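Local structure of bacterial regulatory proteins, tetR family (Corynebacterium glutamicum, 3AQT) at residues B[100-105]-B[138-143]; B[49-54]-B[70-75]. The protein binds resorcinol in a pocket of its helical ligand domain and, as a TetR-family transcriptional repressor, probably binds DNA through a helix-turn-helix motif. All coordinates share one frame; numbering follows the deposited sequence.

The two contacts lie in series along an all-helical TetR-type chain. Contact 2 closes within the N-terminal part before contact 1 opens. It joins helix 41-62 to helix 69-75, the latter within the predicted helix-turn-helix. Contact 1 joins helix 90-111 to helix 138-146, about 6 Å from the centre of the chain, measured centre to centre. The centres of the two contacts are about 17 Å apart, and their nearest atoms about 5 Å apart, without touching. Helix 90-111 follows helix 69-75 in the chain and takes part in both regions: its L93 touches I72 of contact 2. Further along, the side chain of V105 in contact 1 is about 6 Å from the bound resorcinol, whose pocket includes L109 and L130.

Contact 1 (B[100-105]-B[138-143]); sequences DAFESV and RIWGGF
F102 points the edge of its ring at a face of the W140 indole. This is a T-shaped pair. The F102 ring centre is 5.1 Å from that of the indole six-membered ring, and the planes meet at 82°. CD1 of F102 comes within 3.6 Å of CH2 of W140. CG of F102 lies anti to the carbonyl carbon (chi1 -60°), and the ring reaches across to the indole although its CB does not point there. V105 packs against the same benzo portion, with CG2 3.6 Å from CZ2 of W140. F143 completes an aromatic cluster with F102 and W140. The F143 ring is oblique to that of F102, and CE2 of F143 lies 3.7 Å from CB of A101. CB of A101 sits against both aromatics of helix 138-146, near NE1 of W140 and CE2 of F143. The four residues F102, V105, W140 and F143 are buried. V153 and L154 of helix 150-157 also pack on F102, and L130 of helix 119-134 touches both V105 and W140.

The side of A101 and S104 is the solvent side, and a water takes part in it. No direct hydrogen bond joins the two segments. The water lies at the indole edge, in its plane, and donates to O of A101 at 3.1 Å. It also accepts a weak bond from NE1 of W140 at 3.4 Å. Beyond it, S104 turns back to its own helix: OG donates to O of D100 at 2.8 Å, and D100 forms a salt bridge with R56.

The contact thus joins helix 90-111 to helix 138-146 in a TetR-type fold. Its chemistry is mainly apolar and aromatic, with one water as a polar bridge, weak on the indole side; this is consistent with ring and methyl packing, more than directed bonds, joining the helices.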
ATOM      1  N   ASP B 100       8.128 -15.782  -8.334  1.00 31.86           N
ATOM      2  CA  ASP B 100       9.371 -16.194  -8.946  1.00 31.82           C
ATOM      3  C   ASP B 100      10.334 -15.010  -9.020  1.00 31.27           C
ATOM      4  O   ASP B 100      11.512 -15.138  -8.700  1.00 32.63           O
ATOM      5  CB  ASP B 100       9.096 -16.758 -10.345  1.00 32.12           C
ATOM      6  CG  ASP B 100      10.362 -17.196 -11.060  1.00 34.26           C
ATOM      7  OD1 ASP B 100      10.951 -18.227 -10.661  1.00 32.95           O
ATOM      8  OD2 ASP B 100      10.770 -16.506 -12.020  1.00 35.30           O
ATOM      9  N   ALA B 101       9.831 -13.852  -9.427  1.00 30.29           N
ATOM     10  CA  ALA B 101      10.678 -12.665  -9.528  1.00 30.90           C
ATOM     11  C   ALA B 101      11.187 -12.170  -8.166  1.00 31.11           C
ATOM     12  O   ALA B 101      12.375 -11.889  -8.000  1.00 29.67           O
ATOM     13  CB  ALA B 101       9.926 -11.542 -10.240  1.00 28.65           C
ATOM     14  N   PHE B 102      10.290 -12.064  -7.191  1.00 30.77           N
ATOM     15  CA  PHE B 102      10.683 -11.585  -5.873  1.00 31.45           C
ATOM     16  C   PHE B 102      11.601 -12.558  -5.142  1.00 31.87           C
ATOM     17  O   PHE B 102      12.544 -12.140  -4.468  1.00 32.39           O
ATOM     18  CB  PHE B 102       9.449 -11.300  -5.016  1.00 31.07           C
ATOM     19  CG  PHE B 102       8.534 -10.262  -5.593  1.00 30.53           C
ATOM     20  CD1 PHE B 102       9.047  -9.172  -6.286  1.00 31.25           C
ATOM     21  CD2 PHE B 102       7.158 -10.364  -5.421  1.00 31.87           C
ATOM     22  CE1 PHE B 102       8.205  -8.196  -6.802  1.00 33.78           C
ATOM     23  CE2 PHE B 102       6.300  -9.395  -5.932  1.00 34.58           C
ATOM     24  CZ  PHE B 102       6.825  -8.304  -6.626  1.00 32.75           C
ATOM     25  N   GLU B 103      11.333 -13.852  -5.270  1.00 32.02           N
ATOM     26  CA  GLU B 103      12.162 -14.848  -4.602  1.00 32.71           C
ATOM     27  C   GLU B 103      13.585 -14.857  -5.169  1.00 32.29           C
ATOM     28  O   GLU B 103      14.548 -15.027  -4.430  1.00 32.74           O
ATOM     29  CB  GLU B 103      11.543 -16.235  -4.733  1.00 32.86           C
ATOM     30  CG  GLU B 103      12.349 -17.336  -4.068  1.00 36.49           C
ATOM     31  CD  GLU B 103      11.733 -18.703  -4.295  1.00 40.09           C
ATOM     32  OE1 GLU B 103      12.365 -19.717  -3.943  1.00 41.03           O
ATOM     33  OE2 GLU B 103      10.607 -18.766  -4.833  1.00 45.58           O
ATOM     34  N   SER B 104      13.717 -14.664  -6.473  1.00 31.40           N
ATOM     35  CA  SER B 104      15.035 -14.651  -7.090  1.00 32.76           C
ATOM     36  C   SER B 104      15.901 -13.571  -6.467  1.00 33.03           C
ATOM     37  O   SER B 104      17.069 -13.815  -6.146  1.00 34.21           O
ATOM     38  CB  SER B 104      14.933 -14.398  -8.595  1.00 30.86           C
ATOM     39  OG  SER B 104      14.237 -15.453  -9.228  1.00 35.53           O
ATOM     40  N   VAL B 105      15.341 -12.375  -6.311  1.00 32.04           N
ATOM     41  CA  VAL B 105      16.093 -11.281  -5.720  1.00 33.41           C
ATOM     42  C   VAL B 105      16.310 -11.524  -4.225  1.00 33.98           C
ATOM     43  O   VAL B 105      17.381 -11.245  -3.691  1.00 34.32           O
ATOM     44  CB  VAL B 105      15.380  -9.925  -5.963  1.00 34.30           C
ATOM     45  CG1 VAL B 105      15.995  -8.830  -5.096  1.00 34.89           C
ATOM     46  CG2 VAL B 105      15.529  -9.535  -7.427  1.00 34.58           C
ATOM     47  N   ARG B 138      11.023  -4.319 -16.739  1.00 64.23           N
ATOM     48  CA  ARG B 138       9.713  -4.109 -17.338  1.00 62.36           C
ATOM     49  C   ARG B 138       8.666  -4.886 -16.566  1.00 61.01           C
ATOM     50  O   ARG B 138       7.641  -4.347 -16.159  1.00 61.20           O
ATOM     51  CB  ARG B 138       9.730  -4.600 -18.784  1.00 63.70           C
ATOM     52  CG  ARG B 138       8.473  -4.309 -19.579  1.00 65.89           C
ATOM     53  CD  ARG B 138       8.484  -5.083 -20.884  1.00 68.61           C
ATOM     54  NE  ARG B 138       9.766  -4.981 -21.585  1.00 70.87           N
ATOM     55  CZ  ARG B 138      10.196  -3.893 -22.220  1.00 71.96           C
ATOM     56  NH1 ARG B 138       9.443  -2.799 -22.252  1.00 72.96           N
ATOM     57  NH2 ARG B 138      11.380  -3.899 -22.822  1.00 69.46           N
ATOM     58  N   ILE B 139       8.946  -6.166 -16.366  1.00 59.42           N
ATOM     59  CA  ILE B 139       8.037  -7.060 -15.671  1.00 57.17           C
ATOM     60  C   ILE B 139       7.780  -6.622 -14.228  1.00 54.47           C
ATOM     61  O   ILE B 139       6.662  -6.747 -13.734  1.00 53.26           O
ATOM     62  CB  ILE B 139       8.581  -8.518 -15.736  1.00 59.58           C
ATOM     63  CG1 ILE B 139       7.475  -9.510 -15.401  1.00 61.73           C
ATOM     64  CG2 ILE B 139       9.763  -8.690 -14.796  1.00 61.10           C
ATOM     65  CD1 ILE B 139       6.684  -9.887 -16.544  1.00 47.18           C
ATOM     66  N   TRP B 140       8.805  -6.096 -13.559  1.00 53.19           N
ATOM     67  CA  TRP B 140       8.662  -5.634 -12.177  1.00 51.28           C
ATOM     68  C   TRP B 140       7.727  -4.440 -12.099  1.00 51.81           C
ATOM     69  O   TRP B 140       6.782  -4.429 -11.309  1.00 52.30           O
ATOM     70  CB  TRP B 140      10.016  -5.240 -11.591  1.00 50.42           C
ATOM     71  CG  TRP B 140      10.772  -6.386 -11.005  1.00 49.09           C
ATOM     72  CD1 TRP B 140      11.213  -7.498 -11.662  1.00 48.51           C
ATOM     73  CD2 TRP B 140      11.143  -6.551  -9.636  1.00 48.23           C
ATOM     74  NE1 TRP B 140      11.832  -8.348 -10.782  1.00 48.40           N
ATOM     75  CE2 TRP B 140      11.803  -7.793  -9.531  1.00 47.38           C
ATOM     76  CE3 TRP B 140      10.980  -5.769  -8.483  1.00 48.58           C
ATOM     77  CZ2 TRP B 140      12.301  -8.278  -8.320  1.00 47.38           C
ATOM     78  CZ3 TRP B 140      11.472  -6.249  -7.277  1.00 49.65           C
ATOM     79  CH2 TRP B 140      12.127  -7.496  -7.205  1.00 49.70           C
ATOM     80  N   GLY B 141       8.002  -3.429 -12.916  1.00 51.38           N
ATOM     81  CA  GLY B 141       7.158  -2.254 -12.921  1.00 52.08           C
ATOM     82  C   GLY B 141       5.718  -2.669 -13.117  1.00 52.63           C
ATOM     83  O   GLY B 141       4.804  -2.071 -12.557  1.00 54.68           O
ATOM     84  N   GLY B 142       5.515  -3.708 -13.917  1.00 52.34           N
ATOM     85  CA  GLY B 142       4.174  -4.192 -14.166  1.00 53.18           C
ATOM     86  C   GLY B 142       3.549  -4.792 -12.924  1.00 54.68           C
ATOM     87  O   GLY B 142       2.341  -4.690 -12.730  1.00 56.17           O
ATOM     88  N   PHE B 143       4.359  -5.423 -12.080  1.00 55.85           N
ATOM     89  CA  PHE B 143       3.842  -6.029 -10.857  1.00 57.83           C
ATOM     90  C   PHE B 143       3.294  -4.966  -9.905  1.00 57.72           C
ATOM     91  O   PHE B 143       2.184  -5.088  -9.389  1.00 56.68           O
ATOM     92  CB  PHE B 143       4.940  -6.816 -10.122  1.00 59.57           C
ATOM     93  CG  PHE B 143       5.515  -7.967 -10.911  1.00 59.75           C
ATOM     94  CD1 PHE B 143       4.680  -8.900 -11.520  1.00 59.68           C
ATOM     95  CD2 PHE B 143       6.895  -8.125 -11.030  1.00 60.96           C
ATOM     96  CE1 PHE B 143       5.210  -9.973 -12.236  1.00 59.91           C
ATOM     97  CE2 PHE B 143       7.440  -9.198 -11.747  1.00 61.56           C
ATOM     98  CZ  PHE B 143       6.592 -10.122 -12.351  1.00 60.95           C
TER
HETATM   99  O   HOH W   1      13.821 -11.132 -10.650  1.00 51.16           O

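Contact 2 (B[49-54]-B[70-75]); sequences ARLITS and AEITEG
A chi1 of -179° in S54 swings OG away from the backbone N and across to the carbonyl of I72. In I72 it is CG2 that stands anti to the backbone N, and this branch faces helix 41-62. The two helices belong to the N-terminal DNA-binding region of a TetR-type regulator. Residues 70-75 lie in the predicted helix-turn-helix, and 49-54 lie on the helix before it. The segment axes approach to 8.3 Å, with 119° between their N-to-C directions.

The apolar part of the contact is formed by L51 and I72, whose side chains cross at about a right angle. CD2 of L51 is 4.0 Å from CG2 of I72. CG2 of I72 also lies 3.8 Å from O of L51. CD2 of L51 also reaches T73, 4.1 Å from its CA. I72 continues into the core between the helices, where A55 and M59 of helix 41-62 and L93 of helix 90-111 touch it. A76 borders L51.

The close approach is at the end of helix 69-75. CA of S54 and CA of G75 are 5.3 Å apart, and G75 has no side chain to come between them. OG of S54 lies 3.4 Å from CA of G75. Nearby, E71 turns to a salt bridge with R62.

One direct hydrogen bond crosses the contact. OG of S54 donates to O of I72 at 2.7 Å, in the carbonyl plane and on a lone pair, with a C=O...OG angle of 118°.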
ATOM      1  N   ALA B  49       4.295 -25.520 -14.093  1.00 32.78           N
ATOM      2  CA  ALA B  49       5.663 -25.044 -14.168  1.00 29.23           C
ATOM      3  C   ALA B  49       5.963 -24.445 -15.539  1.00 28.60           C
ATOM      4  O   ALA B  49       6.569 -23.368 -15.639  1.00 28.16           O
ATOM      5  CB  ALA B  49       6.617 -26.185 -13.868  1.00 24.73           C
ATOM      6  N   ARG B  50       5.532 -25.136 -16.594  1.00 29.04           N
ATOM      7  CA  ARG B  50       5.761 -24.668 -17.957  1.00 29.31           C
ATOM      8  C   ARG B  50       4.979 -23.409 -18.273  1.00 28.68           C
ATOM      9  O   ARG B  50       5.452 -22.548 -19.022  1.00 29.88           O
ATOM     10  CB  ARG B  50       5.408 -25.763 -18.957  1.00 30.68           C
ATOM     11  CG  ARG B  50       6.345 -26.938 -18.895  1.00 33.38           C
ATOM     12  CD  ARG B  50       5.894 -28.053 -19.803  1.00 35.28           C
ATOM     13  NE  ARG B  50       6.708 -29.245 -19.608  1.00 39.19           N
ATOM     14  CZ  ARG B  50       6.537 -30.385 -20.271  1.00 41.63           C
ATOM     15  NH1 ARG B  50       5.574 -30.485 -21.180  1.00 41.63           N
ATOM     16  NH2 ARG B  50       7.333 -31.422 -20.033  1.00 39.51           N
ATOM     17  N   LEU B  51       3.780 -23.305 -17.712  1.00 28.57           N
ATOM     18  CA  LEU B  51       2.948 -22.127 -17.915  1.00 29.40           C
ATOM     19  C   LEU B  51       3.611 -20.934 -17.243  1.00 29.95           C
ATOM     20  O   LEU B  51       3.673 -19.841 -17.814  1.00 30.96           O
ATOM     21  CB  LEU B  51       1.545 -22.351 -17.341  1.00 30.20           C
ATOM     22  CG  LEU B  51       0.660 -23.260 -18.200  1.00 31.21           C
ATOM     23  CD1 LEU B  51      -0.636 -23.557 -17.490  1.00 33.15           C
ATOM     24  CD2 LEU B  51       0.391 -22.580 -19.539  1.00 29.49           C
ATOM     25  N   ILE B  52       4.125 -21.152 -16.036  1.00 30.55           N
ATOM     26  CA  ILE B  52       4.798 -20.092 -15.296  1.00 30.97           C
ATOM     27  C   ILE B  52       5.987 -19.583 -16.111  1.00 32.34           C
ATOM     28  O   ILE B  52       6.176 -18.375 -16.269  1.00 31.89           O
ATOM     29  CB  ILE B  52       5.284 -20.603 -13.918  1.00 33.23           C
ATOM     30  CG1 ILE B  52       4.075 -20.891 -13.027  1.00 35.63           C
ATOM     31  CG2 ILE B  52       6.182 -19.576 -13.255  1.00 32.11           C
ATOM     32  CD1 ILE B  52       3.042 -19.790 -12.865  1.00 47.18           C
ATOM     33  N   THR B  53       6.779 -20.515 -16.636  1.00 32.60           N
ATOM     34  CA  THR B  53       7.949 -20.179 -17.445  1.00 31.23           C
ATOM     35  C   THR B  53       7.523 -19.433 -18.702  1.00 30.27           C
ATOM     36  O   THR B  53       8.159 -18.453 -19.105  1.00 30.42           O
ATOM     37  CB  THR B  53       8.728 -21.461 -17.859  1.00 31.66           C
ATOM     38  OG1 THR B  53       9.195 -22.134 -16.683  1.00 32.15           O
ATOM     39  CG2 THR B  53       9.927 -21.116 -18.744  1.00 29.30           C
ATOM     40  N   SER B  54       6.445 -19.897 -19.322  1.00 29.74           N
ATOM     41  CA  SER B  54       5.949 -19.259 -20.538  1.00 32.37           C
ATOM     42  C   SER B  54       5.529 -17.821 -20.253  1.00 32.34           C
ATOM     43  O   SER B  54       5.970 -16.881 -20.927  1.00 31.60           O
ATOM     44  CB  SER B  54       4.761 -20.044 -21.103  1.00 31.83           C
ATOM     45  OG  SER B  54       4.297 -19.441 -22.300  1.00 31.76           O
ATOM     46  N   ALA B  70      -3.742 -17.119 -24.212  1.00 49.24           N
ATOM     47  CA  ALA B  70      -3.661 -17.927 -25.422  1.00 49.29           C
ATOM     48  C   ALA B  70      -2.195 -18.036 -25.819  1.00 48.15           C
ATOM     49  O   ALA B  70      -1.697 -19.116 -26.129  1.00 47.26           O
ATOM     50  CB  ALA B  70      -4.461 -17.285 -26.548  1.00 50.73           C
ATOM     51  N   GLU B  71      -1.500 -16.911 -25.797  1.00 47.25           N
ATOM     52  CA  GLU B  71      -0.096 -16.914 -26.160  1.00 48.57           C
ATOM     53  C   GLU B  71       0.748 -17.679 -25.127  1.00 46.95           C
ATOM     54  O   GLU B  71       1.732 -18.330 -25.466  1.00 47.30           O
ATOM     55  CB  GLU B  71       0.400 -15.477 -26.301  1.00 50.37           C
ATOM     56  CG  GLU B  71       1.780 -15.392 -26.897  1.00 58.78           C
ATOM     57  CD  GLU B  71       2.156 -13.987 -27.304  1.00 63.30           C
ATOM     58  OE1 GLU B  71       3.236 -13.832 -27.922  1.00 64.39           O
ATOM     59  OE2 GLU B  71       1.376 -13.048 -27.004  1.00 66.63           O
ATOM     60  N   ILE B  72       0.345 -17.605 -23.867  1.00 44.68           N
ATOM     61  CA  ILE B  72       1.048 -18.286 -22.792  1.00 42.27           C
ATOM     62  C   ILE B  72       0.887 -19.796 -22.912  1.00 42.07           C
ATOM     63  O   ILE B  72       1.827 -20.550 -22.661  1.00 40.74           O
ATOM     64  CB  ILE B  72       0.511 -17.810 -21.424  1.00 40.35           C
ATOM     65  CG1 ILE B  72       0.968 -16.372 -21.179  1.00 38.06           C
ATOM     66  CG2 ILE B  72       0.973 -18.736 -20.312  1.00 38.37           C
ATOM     67  CD1 ILE B  72       0.240 -15.647 -20.050  1.00 47.18           C
ATOM     68  N   THR B  73      -0.307 -20.240 -23.287  1.00 43.86           N
ATOM     69  CA  THR B  73      -0.554 -21.666 -23.429  1.00 46.28           C
ATOM     70  C   THR B  73       0.192 -22.199 -24.643  1.00 46.42           C
ATOM     71  O   THR B  73       0.598 -23.356 -24.675  1.00 46.01           O
ATOM     72  CB  THR B  73      -2.061 -21.970 -23.572  1.00 47.17           C
ATOM     73  OG1 THR B  73      -2.627 -21.117 -24.570  1.00 50.84           O
ATOM     74  CG2 THR B  73      -2.779 -21.737 -22.256  1.00 48.82           C
ATOM     75  N   GLU B  74       0.377 -21.350 -25.644  1.00 47.27           N
ATOM     76  CA  GLU B  74       1.102 -21.760 -26.832  1.00 47.86           C
ATOM     77  C   GLU B  74       2.560 -21.966 -26.427  1.00 46.11           C
ATOM     78  O   GLU B  74       3.161 -22.990 -26.739  1.00 47.06           O
ATOM     79  CB  GLU B  74       1.003 -20.688 -27.923  1.00 51.32           C
ATOM     80  CG  GLU B  74       1.677 -21.076 -29.237  1.00 59.14           C
ATOM     81  CD  GLU B  74       1.531 -20.013 -30.328  1.00 65.60           C
ATOM     82  OE1 GLU B  74       2.070 -18.893 -30.159  1.00 68.24           O
ATOM     83  OE2 GLU B  74       0.876 -20.303 -31.360  1.00 67.65           O
ATOM     84  N   GLY B  75       3.121 -20.990 -25.719  1.00 43.41           N
ATOM     85  CA  GLY B  75       4.502 -21.089 -25.289  1.00 40.58           C
ATOM     86  C   GLY B  75       4.780 -22.329 -24.463  1.00 39.93           C
ATOM     87  O   GLY B  75       5.896 -22.840 -24.461  1.00 38.71           O
TER